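Local structure of 6-phospho-beta-glucosidase (1UP7) at residues A[14-19]-A[45-50]; A[138-143]-A[298-303]. The protein hydrolyses cellobiose 6'-phosphate into glucose 6-phosphate and glucose, using NAD+ and a manganese ion as cofactors. One frame throughout, in Å; residues are numbered along the deposited sequence.

Interaction 1: A[14-19]-A[45-50]; sequences YTPELV and KIVVDF. With NAD (nicotinamide-adenine-dinucleotide), chain I.
T15 and P16, near the beginning of helix 15-25, pack against V47 and F50 of helix 41-55. The contact between the segments is apolar. T15 CB lies 3.7 Å from V47 CG1, and T15 CG2 is almost as near to the same methyl. That methyl is directed at the threonine because V47 holds CG1 anti to its backbone N (chi1 180°). P16 CD also reaches V47 CG1, more loosely. The second pair is P16 and F50. P16 CB and CG meet the CE2 and CD2 side of the F50 ring obliquely, with P16 CB 3.8 Å from F50 CE2. The two side chains cross at about a right angle.

All four touching residues are buried. The short helix segments run in roughly the same direction, 30° apart, with axes 10.1 Å from each other. Both helices belong to the Rossmann-type NAD-binding domain. Helix 15-25 follows strand 4-8 and helix 41-55 follows strand 33-37, two neighbouring strands of its parallel sheet. From helix 263-278, Y278 touches P16 and V47, and its ring also meets that of F50.

No polar bond crosses between the segments. T15 OG1 hydrogen-bonds to G10 O, which links T15 to the loop before it. On helix 41-55, away from the contact, K45 NZ forms a salt bridge with D49 OD1, 3.2 Å apart, one turn along the helix.

Y14 faces the cofactor instead of helix 41-55. One face of its ring lies against the nicotinamide, with NAD C4N 3.3 Å above the ring plane and offset toward the rim. The carboxamide continues this contact, Y14 CD2 being 3.2 Å from NAD N7N. Y14 also touches the bound glucose 6-phosphate.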
ATOM      1  N   TYR A  14     -21.279 -15.446 -33.840  1.00 19.91           N
ATOM      2  CA  TYR A  14     -22.032 -15.340 -32.582  1.00 20.90           C
ATOM      3  C   TYR A  14     -23.054 -14.191 -32.560  1.00 20.28           C
ATOM      4  O   TYR A  14     -23.876 -14.112 -31.613  1.00 20.23           O
ATOM      5  CB  TYR A  14     -21.113 -15.149 -31.357  1.00 21.31           C
ATOM      6  CG  TYR A  14     -20.120 -16.232 -31.057  1.00 24.97           C
ATOM      7  CD1 TYR A  14     -20.510 -17.455 -30.492  1.00 27.37           C
ATOM      8  CD2 TYR A  14     -18.761 -16.021 -31.300  1.00 29.71           C
ATOM      9  CE1 TYR A  14     -19.544 -18.446 -30.201  1.00 30.17           C
ATOM     10  CE2 TYR A  14     -17.809 -16.990 -31.020  1.00 31.71           C
ATOM     11  CZ  TYR A  14     -18.201 -18.191 -30.466  1.00 32.51           C
ATOM     12  OH  TYR A  14     -17.208 -19.108 -30.185  1.00 37.05           O
ATOM     13  N   THR A  15     -22.987 -13.308 -33.567  1.00 19.01           N
ATOM     14  CA  THR A  15     -23.859 -12.124 -33.622  1.00 17.87           C
ATOM     15  C   THR A  15     -25.362 -12.442 -33.365  1.00 17.87           C
ATOM     16  O   THR A  15     -25.994 -11.750 -32.582  1.00 17.51           O
ATOM     17  CB  THR A  15     -23.629 -11.365 -34.946  1.00 17.14           C
ATOM     18  OG1 THR A  15     -22.395 -10.643 -34.861  1.00 14.81           O
ATOM     19  CG2 THR A  15     -24.685 -10.295 -35.175  1.00 15.88           C
ATOM     20  N   PRO A  16     -25.914 -13.495 -33.984  1.00 17.84           N
ATOM     21  CA  PRO A  16     -27.319 -13.851 -33.766  1.00 18.13           C
ATOM     22  C   PRO A  16     -27.619 -14.077 -32.291  1.00 18.63           C
ATOM     23  O   PRO A  16     -28.660 -13.637 -31.814  1.00 18.77           O
ATOM     24  CB  PRO A  16     -27.480 -15.170 -34.544  1.00 17.53           C
ATOM     25  CG  PRO A  16     -26.429 -15.108 -35.601  1.00 17.07           C
ATOM     26  CD  PRO A  16     -25.265 -14.467 -34.897  1.00 17.66           C
ATOM     27  N   GLU A  17     -26.710 -14.731 -31.571  1.00 19.04           N
ATOM     28  CA  GLU A  17     -26.878 -14.923 -30.126  1.00 19.82           C
ATOM     29  C   GLU A  17     -26.797 -13.611 -29.361  1.00 19.20           C
ATOM     30  O   GLU A  17     -27.600 -13.373 -28.457  1.00 19.63           O
ATOM     31  CB  GLU A  17     -25.873 -15.967 -29.580  1.00 20.58           C
ATOM     32  CG  GLU A  17     -26.363 -16.811 -28.407  1.00 24.23           C
ATOM     33  CD  GLU A  17     -27.451 -17.840 -28.758  1.00 29.39           C
ATOM     34  OE1 GLU A  17     -27.285 -18.674 -29.700  1.00 32.04           O
ATOM     35  OE2 GLU A  17     -28.490 -17.842 -28.051  1.00 31.42           O
ATOM     36  N   LEU A  18     -25.855 -12.743 -29.710  1.00 18.46           N
ATOM     37  CA  LEU A  18     -25.839 -11.414 -29.103  1.00 17.95           C
ATOM     38  C   LEU A  18     -27.168 -10.687 -29.274  1.00 17.90           C
ATOM     39  O   LEU A  18     -27.712 -10.124 -28.324  1.00 17.88           O
ATOM     40  CB  LEU A  18     -24.723 -10.565 -29.665  1.00 17.61           C
ATOM     41  CG  LEU A  18     -24.669  -9.134 -29.145  1.00 16.67           C
ATOM     42  CD1 LEU A  18     -24.130  -9.094 -27.721  1.00 13.70           C
ATOM     43  CD2 LEU A  18     -23.781  -8.354 -30.119  1.00 16.54           C
ATOM     44  N   VAL A  19     -27.690 -10.735 -30.489  1.00 17.65           N
ATOM     45  CA  VAL A  19     -28.940 -10.086 -30.828  1.00 17.85           C
ATOM     46  C   VAL A  19     -30.129 -10.659 -30.020  1.00 18.14           C
ATOM     47  O   VAL A  19     -30.989  -9.908 -29.522  1.00 18.09           O
ATOM     48  CB  VAL A  19     -29.145 -10.168 -32.354  1.00 17.32           C
ATOM     49  CG1 VAL A  19     -30.546  -9.866 -32.728  1.00 15.31           C
ATOM     50  CG2 VAL A  19     -28.178  -9.196 -33.025  1.00 17.69           C
ATOM     51  N   LYS A  45     -23.112  -8.888 -44.092  1.00 19.06           N
ATOM     52  CA  LYS A  45     -24.425  -8.696 -44.694  1.00 19.35           C
ATOM     53  C   LYS A  45     -25.306  -9.948 -44.557  1.00 19.50           C
ATOM     54  O   LYS A  45     -26.499  -9.847 -44.270  1.00 19.40           O
ATOM     55  CB  LYS A  45     -24.278  -8.286 -46.158  1.00 19.32           C
ATOM     56  CG  LYS A  45     -25.536  -8.413 -47.011  1.00 19.68           C
ATOM     57  CD  LYS A  45     -26.439  -7.188 -46.834  1.00 22.63           C
ATOM     58  CE  LYS A  45     -27.537  -7.159 -47.915  1.00 24.96           C
ATOM     59  NZ  LYS A  45     -28.748  -6.426 -47.422  1.00 25.42           N
ATOM     60  N   ILE A  46     -24.714 -11.127 -44.756  1.00 19.46           N
ATOM     61  CA  ILE A  46     -25.432 -12.386 -44.556  1.00 19.26           C
ATOM     62  C   ILE A  46     -25.899 -12.505 -43.104  1.00 19.10           C
ATOM     63  O   ILE A  46     -27.063 -12.805 -42.853  1.00 19.36           O
ATOM     64  CB  ILE A  46     -24.568 -13.622 -44.951  1.00 19.11           C
ATOM     65  CG1 ILE A  46     -24.449 -13.750 -46.474  1.00 20.01           C
ATOM     66  CG2 ILE A  46     -25.134 -14.924 -44.360  1.00 18.61           C
ATOM     67  CD1 ILE A  46     -23.059 -14.295 -46.904  1.00 22.89           C
ATOM     68  N   VAL A  47     -25.004 -12.240 -42.164  1.00 18.33           N
ATOM     69  CA  VAL A  47     -25.337 -12.339 -40.758  1.00 18.33           C
ATOM     70  C   VAL A  47     -26.400 -11.319 -40.337  1.00 18.29           C
ATOM     71  O   VAL A  47     -27.350 -11.682 -39.645  1.00 18.26           O
ATOM     72  CB  VAL A  47     -24.069 -12.246 -39.877  1.00 18.32           C
ATOM     73  CG1 VAL A  47     -24.443 -12.343 -38.411  1.00 18.30           C
ATOM     74  CG2 VAL A  47     -23.077 -13.328 -40.266  1.00 16.14           C
ATOM     75  N   VAL A  48     -26.249 -10.066 -40.777  1.00 18.18           N
ATOM     76  CA  VAL A  48     -27.195  -8.997 -40.438  1.00 17.89           C
ATOM     77  C   VAL A  48     -28.585  -9.193 -41.085  1.00 18.25           C
ATOM     78  O   VAL A  48     -29.615  -8.844 -40.480  1.00 17.93           O
ATOM     79  CB  VAL A  48     -26.611  -7.600 -40.685  1.00 17.63           C
ATOM     80  CG1 VAL A  48     -27.686  -6.511 -40.567  1.00 16.88           C
ATOM     81  CG2 VAL A  48     -25.476  -7.345 -39.690  1.00 15.99           C
ATOM     82  N   ASP A  49     -28.631  -9.784 -42.278  1.00 18.30           N
ATOM     83  CA  ASP A  49     -29.920 -10.093 -42.887  1.00 18.66           C
ATOM     84  C   ASP A  49     -30.653 -11.133 -42.050  1.00 18.71           C
ATOM     85  O   ASP A  49     -31.862 -11.055 -41.878  1.00 18.32           O
ATOM     86  CB  ASP A  49     -29.799 -10.646 -44.304  1.00 18.88           C
ATOM     87  CG  ASP A  49     -29.555  -9.576 -45.335  1.00 20.53           C
ATOM     88  OD1 ASP A  49     -29.676  -8.378 -45.006  1.00 23.05           O
ATOM     89  OD2 ASP A  49     -29.209  -9.840 -46.507  1.00 21.21           O
ATOM     90  N   PHE A  50     -29.915 -12.125 -41.552  1.00 18.61           N
ATOM     91  CA  PHE A  50     -30.472 -13.101 -40.624  1.00 18.64           C
ATOM     92  C   PHE A  50     -30.921 -12.407 -39.319  1.00 18.67           C
ATOM     93  O   PHE A  50     -32.033 -12.651 -38.848  1.00 18.65           O
ATOM     94  CB  PHE A  50     -29.475 -14.251 -40.385  1.00 18.39           C
ATOM     95  CG  PHE A  50     -29.904 -15.271 -39.344  1.00 18.54           C
ATOM     96  CD1 PHE A  50     -31.201 -15.771 -39.299  1.00 18.97           C
ATOM     97  CD2 PHE A  50     -28.979 -15.770 -38.436  1.00 18.70           C
ATOM     98  CE1 PHE A  50     -31.578 -16.736 -38.342  1.00 18.31           C
ATOM     99  CE2 PHE A  50     -29.348 -16.739 -37.492  1.00 18.47           C
ATOM    100  CZ  PHE A  50     -30.653 -17.209 -37.440  1.00 17.80           C
TER
HETATM  101  PA  NAD I1416     -14.360 -14.034 -36.033  1.00 39.58           P
HETATM  102  O1A NAD I1416     -13.181 -14.511 -36.783  1.00 39.58           O
HETATM  103  O2A NAD I1416     -15.729 -14.483 -36.588  1.00 42.49           O
HETATM  104  O5B NAD I1416     -14.233 -12.419 -36.067  1.00 36.88           O
HETATM  105  C5B NAD I1416     -15.374 -11.626 -35.868  1.00 31.06           C
HETATM  106  C4B NAD I1416     -15.474 -10.564 -36.955  1.00 27.54           C
HETATM  107  O4B NAD I1416     -14.481  -9.558 -36.764  1.00 29.02           O
HETATM  108  C3B NAD I1416     -15.295 -11.075 -38.379  1.00 26.05           C
HETATM  109  O3B NAD I1416     -16.507 -10.843 -39.081  1.00 21.96           O
HETATM  110  C2B NAD I1416     -14.152 -10.236 -38.955  1.00 25.76           C
HETATM  111  O2B NAD I1416     -14.381  -9.865 -40.298  1.00 23.91           O
HETATM  112  C1B NAD I1416     -14.221  -9.011 -38.060  1.00 26.16           C
HETATM  113  N9A NAD I1416     -12.998  -8.216 -37.993  1.00 26.81           N
HETATM  114  C8A NAD I1416     -11.676  -8.615 -38.047  1.00 24.99           C
HETATM  115  N7A NAD I1416     -10.930  -7.498 -37.899  1.00 27.63           N
HETATM  116  C5A NAD I1416     -11.723  -6.429 -37.701  1.00 25.50           C
HETATM  117  C6A NAD I1416     -11.485  -5.073 -37.514  1.00 27.10           C
HETATM  118  N6A NAD I1416     -10.252  -4.578 -37.478  1.00 24.93           N
HETATM  119  N1A NAD I1416     -12.564  -4.210 -37.366  1.00 26.83           N
HETATM  120  C2A NAD I1416     -13.861  -4.692 -37.423  1.00 25.65           C
HETATM  121  N3A NAD I1416     -14.083  -6.031 -37.639  1.00 25.38           N
HETATM  122  C4A NAD I1416     -13.033  -6.872 -37.776  1.00 26.29           C
HETATM  123  O3  NAD I1416     -14.155 -14.555 -34.524  1.00 39.74           O
HETATM  124  PN  NAD I1416     -15.252 -14.757 -33.374  1.00 36.98           P
HETATM  125  O1N NAD I1416     -15.151 -16.203 -33.054  1.00 41.41           O
HETATM  126  O2N NAD I1416     -16.538 -14.168 -33.680  1.00 39.33           O
HETATM  127  O5D NAD I1416     -14.701 -13.881 -32.155  1.00 39.15           O
HETATM  128  C5D NAD I1416     -14.244 -12.545 -32.265  1.00 36.12           C
HETATM  129  C4D NAD I1416     -13.401 -12.229 -31.019  1.00 37.30           C
HETATM  130  O4D NAD I1416     -14.143 -12.338 -29.805  1.00 36.78           O
HETATM  131  C3D NAD I1416     -12.228 -13.185 -30.864  1.00 35.07           C
HETATM  132  O3D NAD I1416     -11.154 -12.396 -30.449  1.00 35.30           O
HETATM  133  C2D NAD I1416     -12.653 -14.151 -29.763  1.00 35.83           C
HETATM  134  O2D NAD I1416     -11.591 -14.703 -29.004  1.00 33.84           O
HETATM  135  C1D NAD I1416     -13.632 -13.351 -28.934  1.00 37.91           C
HETATM  136  N1N NAD I1416     -14.812 -14.162 -28.620  1.00 43.50           N
HETATM  137  C2N NAD I1416     -16.018 -13.586 -28.949  1.00 44.47           C
HETATM  138  C3N NAD I1416     -17.208 -14.230 -28.712  1.00 47.55           C
HETATM  139  C7N NAD I1416     -18.493 -13.546 -29.118  1.00 50.35           C
HETATM  140  O7N NAD I1416     -19.634 -13.506 -28.281  1.00 51.89           O
HETATM  141  N7N NAD I1416     -18.533 -12.946 -30.317  1.00 52.29           N
HETATM  142  C4N NAD I1416     -17.149 -15.495 -28.122  1.00 49.80           C
HETATM  143  C5N NAD I1416     -15.925 -16.099 -27.771  1.00 47.38           C
HETATM  144  C6N NAD I1416     -14.742 -15.407 -28.031  1.00 46.00           C

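Interaction 2: A[138-143]-A[298-303]; sequences VNFTNP and TAAAHL. With NAD (nicotinamide-adenine-dinucleotide), chain I.
F140 and V138 meet one side of helix 296-308 through A300 and L303. The contacts between the segments are apolar. A300 CB sits at the edge of the F140 ring, in its plane, in a very close approach of 3.2 Å to F140 CZ. V138 CG1 reaches L303 CD2 at 4.1 Å, and V138 CG2 is equally close to that methyl. The two side chains lie alongside one another, pointing in opposite senses.

F140 also borders the cofactor. Its CG is anti to its carbonyl carbon (chi1 -57°), and the ring touches A300 with CZ and the carboxamide with CD2 and CE2. F140 CD2 is 3.4 Å from NAD O7N, approached obliquely. Y296 meets the F140 ring edge-to-face. Replacing F140 with an alanine would probably leave A300 CB and the carboxamide without their shared neighbour and open a gap between helix and cofactor.

Hydrogen bonds hold the loop and the nicotinamide ribose. N139 ND2 donates to T141 O at 2.9 Å, in the carbonyl plane, and so braces the turn. N142 grips both hydroxyl oxygens of that ribose. Its backbone N donates to NAD O3D at 3.0 Å in a nearly straight bond (173°). N142 ND2 donates to NAD O2D at 2.9 Å, and it also bonds O3 of glucose 6-phosphate. N142 OD1 accepts from S144 N, which helps to fix the amide.

This is the C-terminal end of strand 136-139 in a Rossmann-type parallel sheet, where a loop binds the nicotinamide riboside and carries a substrate-binding residue of the family 4 glycosidase active site.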
ATOM      1  N   VAL A 138     -17.789  -2.487 -24.266  1.00 17.15           N
ATOM      2  CA  VAL A 138     -17.848  -3.851 -23.744  1.00 16.96           C
ATOM      3  C   VAL A 138     -17.025  -4.790 -24.637  1.00 17.48           C
ATOM      4  O   VAL A 138     -17.336  -4.980 -25.824  1.00 17.21           O
ATOM      5  CB  VAL A 138     -19.295  -4.321 -23.593  1.00 16.66           C
ATOM      6  CG1 VAL A 138     -19.341  -5.717 -22.973  1.00 14.90           C
ATOM      7  CG2 VAL A 138     -20.074  -3.309 -22.717  1.00 16.17           C
ATOM      8  N   ASN A 139     -15.960  -5.354 -24.077  1.00 17.69           N
ATOM      9  CA  ASN A 139     -14.990  -6.082 -24.881  1.00 18.15           C
ATOM     10  C   ASN A 139     -15.038  -7.595 -24.777  1.00 18.87           C
ATOM     11  O   ASN A 139     -14.908  -8.147 -23.675  1.00 19.23           O
ATOM     12  CB  ASN A 139     -13.573  -5.613 -24.568  1.00 17.82           C
ATOM     13  CG  ASN A 139     -12.552  -6.230 -25.496  1.00 18.66           C
ATOM     14  OD1 ASN A 139     -12.403  -5.788 -26.643  1.00 18.54           O
ATOM     15  ND2 ASN A 139     -11.859  -7.275 -25.030  1.00 15.62           N
ATOM     16  N   PHE A 140     -15.224  -8.253 -25.928  1.00 19.10           N
ATOM     17  CA  PHE A 140     -15.034  -9.709 -26.070  1.00 19.50           C
ATOM     18  C   PHE A 140     -13.708 -10.069 -26.714  1.00 19.12           C
ATOM     19  O   PHE A 140     -13.206 -11.157 -26.506  1.00 20.02           O
ATOM     20  CB  PHE A 140     -16.075 -10.347 -26.986  1.00 19.98           C
ATOM     21  CG  PHE A 140     -17.503 -10.121 -26.579  1.00 23.39           C
ATOM     22  CD1 PHE A 140     -17.837  -9.578 -25.350  1.00 25.26           C
ATOM     23  CD2 PHE A 140     -18.529 -10.431 -27.473  1.00 26.94           C
ATOM     24  CE1 PHE A 140     -19.161  -9.367 -24.992  1.00 25.68           C
ATOM     25  CE2 PHE A 140     -19.882 -10.224 -27.122  1.00 28.90           C
ATOM     26  CZ  PHE A 140     -20.189  -9.688 -25.874  1.00 27.00           C
ATOM     27  N   THR A 141     -13.171  -9.196 -27.554  1.00 18.89           N
ATOM     28  CA  THR A 141     -11.966  -9.476 -28.327  1.00 18.39           C
ATOM     29  C   THR A 141     -10.849 -10.014 -27.454  1.00 18.79           C
ATOM     30  O   THR A 141     -10.484  -9.401 -26.450  1.00 18.48           O
ATOM     31  CB  THR A 141     -11.492  -8.197 -29.016  1.00 19.53           C
ATOM     32  OG1 THR A 141     -12.455  -7.840 -30.010  1.00 19.84           O
ATOM     33  CG2 THR A 141     -10.148  -8.431 -29.808  1.00 17.23           C
ATOM     34  N   ASN A 142     -10.313 -11.175 -27.831  1.00 19.34           N
ATOM     35  CA  ASN A 142      -9.257 -11.778 -27.039  1.00 19.68           C
ATOM     36  C   ASN A 142      -7.869 -11.332 -27.450  1.00 19.28           C
ATOM     37  O   ASN A 142      -7.674 -10.969 -28.599  1.00 18.94           O
ATOM     38  CB  ASN A 142      -9.416 -13.285 -26.960  1.00 20.40           C
ATOM     39  CG  ASN A 142     -10.321 -13.697 -25.798  1.00 21.92           C
ATOM     40  OD1 ASN A 142     -10.188 -13.180 -24.653  1.00 22.32           O
ATOM     41  ND2 ASN A 142     -11.259 -14.595 -26.083  1.00 20.93           N
ATOM     42  N   PRO A 143      -6.918 -11.305 -26.506  1.00 19.36           N
ATOM     43  CA  PRO A 143      -7.161 -11.687 -25.111  1.00 18.86           C
ATOM     44  C   PRO A 143      -7.781 -10.537 -24.335  1.00 18.71           C
ATOM     45  O   PRO A 143      -7.211  -9.449 -24.214  1.00 18.28           O
ATOM     46  CB  PRO A 143      -5.759 -12.026 -24.587  1.00 17.94           C
ATOM     47  CG  PRO A 143      -4.847 -11.211 -25.363  1.00 19.24           C
ATOM     48  CD  PRO A 143      -5.513 -10.888 -26.712  1.00 19.81           C
ATOM     49  N   THR A 298     -25.549 -13.424 -23.323  1.00 23.28           N
ATOM     50  CA  THR A 298     -26.224 -13.085 -22.092  1.00 23.05           C
ATOM     51  C   THR A 298     -25.318 -12.207 -21.242  1.00 22.17           C
ATOM     52  O   THR A 298     -25.799 -11.242 -20.637  1.00 22.96           O
ATOM     53  CB  THR A 298     -26.626 -14.343 -21.298  1.00 23.60           C
ATOM     54  OG1 THR A 298     -27.442 -15.170 -22.126  1.00 26.06           O
ATOM     55  CG2 THR A 298     -27.609 -13.977 -20.158  1.00 26.03           C
ATOM     56  N   ALA A 299     -24.022 -12.519 -21.175  1.00 20.85           N
ATOM     57  CA  ALA A 299     -23.188 -11.775 -20.236  1.00 20.19           C
ATOM     58  C   ALA A 299     -23.166 -10.302 -20.666  1.00 19.94           C
ATOM     59  O   ALA A 299     -23.271  -9.411 -19.834  1.00 19.71           O
ATOM     60  CB  ALA A 299     -21.778 -12.363 -20.123  1.00 19.96           C
ATOM     61  N   ALA A 300     -23.078 -10.065 -21.971  1.00 19.09           N
ATOM     62  CA  ALA A 300     -23.015  -8.710 -22.471  1.00 19.07           C
ATOM     63  C   ALA A 300     -24.342  -7.953 -22.345  1.00 18.90           C
ATOM     64  O   ALA A 300     -24.353  -6.779 -21.957  1.00 18.41           O
ATOM     65  CB  ALA A 300     -22.515  -8.689 -23.903  1.00 19.16           C
ATOM     66  N   ALA A 301     -25.437  -8.632 -22.679  1.00 18.40           N
ATOM     67  CA  ALA A 301     -26.761  -8.033 -22.643  1.00 18.47           C
ATOM     68  C   ALA A 301     -27.180  -7.723 -21.206  1.00 18.55           C
ATOM     69  O   ALA A 301     -27.722  -6.641 -20.932  1.00 18.44           O
ATOM     70  CB  ALA A 301     -27.791  -8.954 -23.322  1.00 17.77           C
ATOM     71  N   HIS A 302     -26.940  -8.682 -20.313  1.00 18.64           N
ATOM     72  CA  HIS A 302     -27.225  -8.527 -18.898  1.00 19.60           C
ATOM     73  C   HIS A 302     -26.401  -7.373 -18.302  1.00 18.91           C
ATOM     74  O   HIS A 302     -26.940  -6.553 -17.549  1.00 18.80           O
ATOM     75  CB  HIS A 302     -26.984  -9.860 -18.167  1.00 20.24           C
ATOM     76  CG  HIS A 302     -28.154 -10.797 -18.231  1.00 25.55           C
ATOM     77  ND1 HIS A 302     -28.494 -11.645 -17.192  1.00 28.69           N
ATOM     78  CD2 HIS A 302     -29.085 -11.001 -19.200  1.00 26.64           C
ATOM     79  CE1 HIS A 302     -29.572 -12.337 -17.522  1.00 28.65           C
ATOM     80  NE2 HIS A 302     -29.948 -11.964 -18.735  1.00 28.81           N
ATOM     81  N   LEU A 303     -25.121  -7.295 -18.681  1.00 18.33           N
ATOM     82  CA  LEU A 303     -24.246  -6.186 -18.291  1.00 18.57           C
ATOM     83  C   LEU A 303     -24.811  -4.831 -18.733  1.00 18.59           C
ATOM     84  O   LEU A 303     -24.929  -3.902 -17.929  1.00 18.92           O
ATOM     85  CB  LEU A 303     -22.815  -6.371 -18.814  1.00 17.62           C
ATOM     86  CG  LEU A 303     -21.888  -5.204 -18.428  1.00 18.97           C
ATOM     87  CD1 LEU A 303     -21.771  -5.042 -16.879  1.00 16.63           C
ATOM     88  CD2 LEU A 303     -20.487  -5.269 -19.097  1.00 17.63           C
TER
HETATM   89  PA  NAD I1416     -14.360 -14.034 -36.033  1.00 39.58           P
HETATM   90  O1A NAD I1416     -13.181 -14.511 -36.783  1.00 39.58           O
HETATM   91  O2A NAD I1416     -15.729 -14.483 -36.588  1.00 42.49           O
HETATM   92  O5B NAD I1416     -14.233 -12.419 -36.067  1.00 36.88           O
HETATM   93  C5B NAD I1416     -15.374 -11.626 -35.868  1.00 31.06           C
HETATM   94  C4B NAD I1416     -15.474 -10.564 -36.955  1.00 27.54           C
HETATM   95  O4B NAD I1416     -14.481  -9.558 -36.764  1.00 29.02           O
HETATM   96  C3B NAD I1416     -15.295 -11.075 -38.379  1.00 26.05           C
HETATM   97  O3B NAD I1416     -16.507 -10.843 -39.081  1.00 21.96           O
HETATM   98  C2B NAD I1416     -14.152 -10.236 -38.955  1.00 25.76           C
HETATM   99  O2B NAD I1416     -14.381  -9.865 -40.298  1.00 23.91           O
HETATM  100  C1B NAD I1416     -14.221  -9.011 -38.060  1.00 26.16           C
HETATM  101  N9A NAD I1416     -12.998  -8.216 -37.993  1.00 26.81           N
HETATM  102  C8A NAD I1416     -11.676  -8.615 -38.047  1.00 24.99           C
HETATM  103  N7A NAD I1416     -10.930  -7.498 -37.899  1.00 27.63           N
HETATM  104  C5A NAD I1416     -11.723  -6.429 -37.701  1.00 25.50           C
HETATM  105  C6A NAD I1416     -11.485  -5.073 -37.514  1.00 27.10           C
HETATM  106  N6A NAD I1416     -10.252  -4.578 -37.478  1.00 24.93           N
HETATM  107  N1A NAD I1416     -12.564  -4.210 -37.366  1.00 26.83           N
HETATM  108  C2A NAD I1416     -13.861  -4.692 -37.423  1.00 25.65           C
HETATM  109  N3A NAD I1416     -14.083  -6.031 -37.639  1.00 25.38           N
HETATM  110  C4A NAD I1416     -13.033  -6.872 -37.776  1.00 26.29           C
HETATM  111  O3  NAD I1416     -14.155 -14.555 -34.524  1.00 39.74           O
HETATM  112  PN  NAD I1416     -15.252 -14.757 -33.374  1.00 36.98           P
HETATM  113  O1N NAD I1416     -15.151 -16.203 -33.054  1.00 41.41           O
HETATM  114  O2N NAD I1416     -16.538 -14.168 -33.680  1.00 39.33           O
HETATM  115  O5D NAD I1416     -14.701 -13.881 -32.155  1.00 39.15           O
HETATM  116  C5D NAD I1416     -14.244 -12.545 -32.265  1.00 36.12           C
HETATM  117  C4D NAD I1416     -13.401 -12.229 -31.019  1.00 37.30           C
HETATM  118  O4D NAD I1416     -14.143 -12.338 -29.805  1.00 36.78           O
HETATM  119  C3D NAD I1416     -12.228 -13.185 -30.864  1.00 35.07           C
HETATM  120  O3D NAD I1416     -11.154 -12.396 -30.449  1.00 35.30           O
HETATM  121  C2D NAD I1416     -12.653 -14.151 -29.763  1.00 35.83           C
HETATM  122  O2D NAD I1416     -11.591 -14.703 -29.004  1.00 33.84           O
HETATM  123  C1D NAD I1416     -13.632 -13.351 -28.934  1.00 37.91           C
HETATM  124  N1N NAD I1416     -14.812 -14.162 -28.620  1.00 43.50           N
HETATM  125  C2N NAD I1416     -16.018 -13.586 -28.949  1.00 44.47           C
HETATM  126  C3N NAD I1416     -17.208 -14.230 -28.712  1.00 47.55           C
HETATM  127  C7N NAD I1416     -18.493 -13.546 -29.118  1.00 50.35           C
HETATM  128  O7N NAD I1416     -19.634 -13.506 -28.281  1.00 51.89           O
HETATM  129  N7N NAD I1416     -18.533 -12.946 -30.317  1.00 52.29           N
HETATM  130  C4N NAD I1416     -17.149 -15.495 -28.122  1.00 49.80           C
HETATM  131  C5N NAD I1416     -15.925 -16.099 -27.771  1.00 47.38           C
HETATM  132  C6N NAD I1416     -14.742 -15.407 -28.031  1.00 46.00           C

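Overall arrangement
Both interactions reach the same NAD, interaction 1 through Y14 and interaction 2 through F140, T141 and N142. Their centres are about 16 Å apart. They follow each other along the chain and touch directly, L18 CD1 of helix 15-25 being 4.2 Å from A300 CB of helix 296-308. Helix 15-25 thus packs on helix 41-55 through T15 and P16 and on helix 296-308 through L18. N142 in interaction 2 binds glucose 6-phosphate directly. The helix packing of interaction 1 is set back, with the P16 side chain about 13 Å from the bound glucose 6-phosphate (G6P). The F140 side chain is about 8 Å from that of C164, a residue of the manganese-binding site.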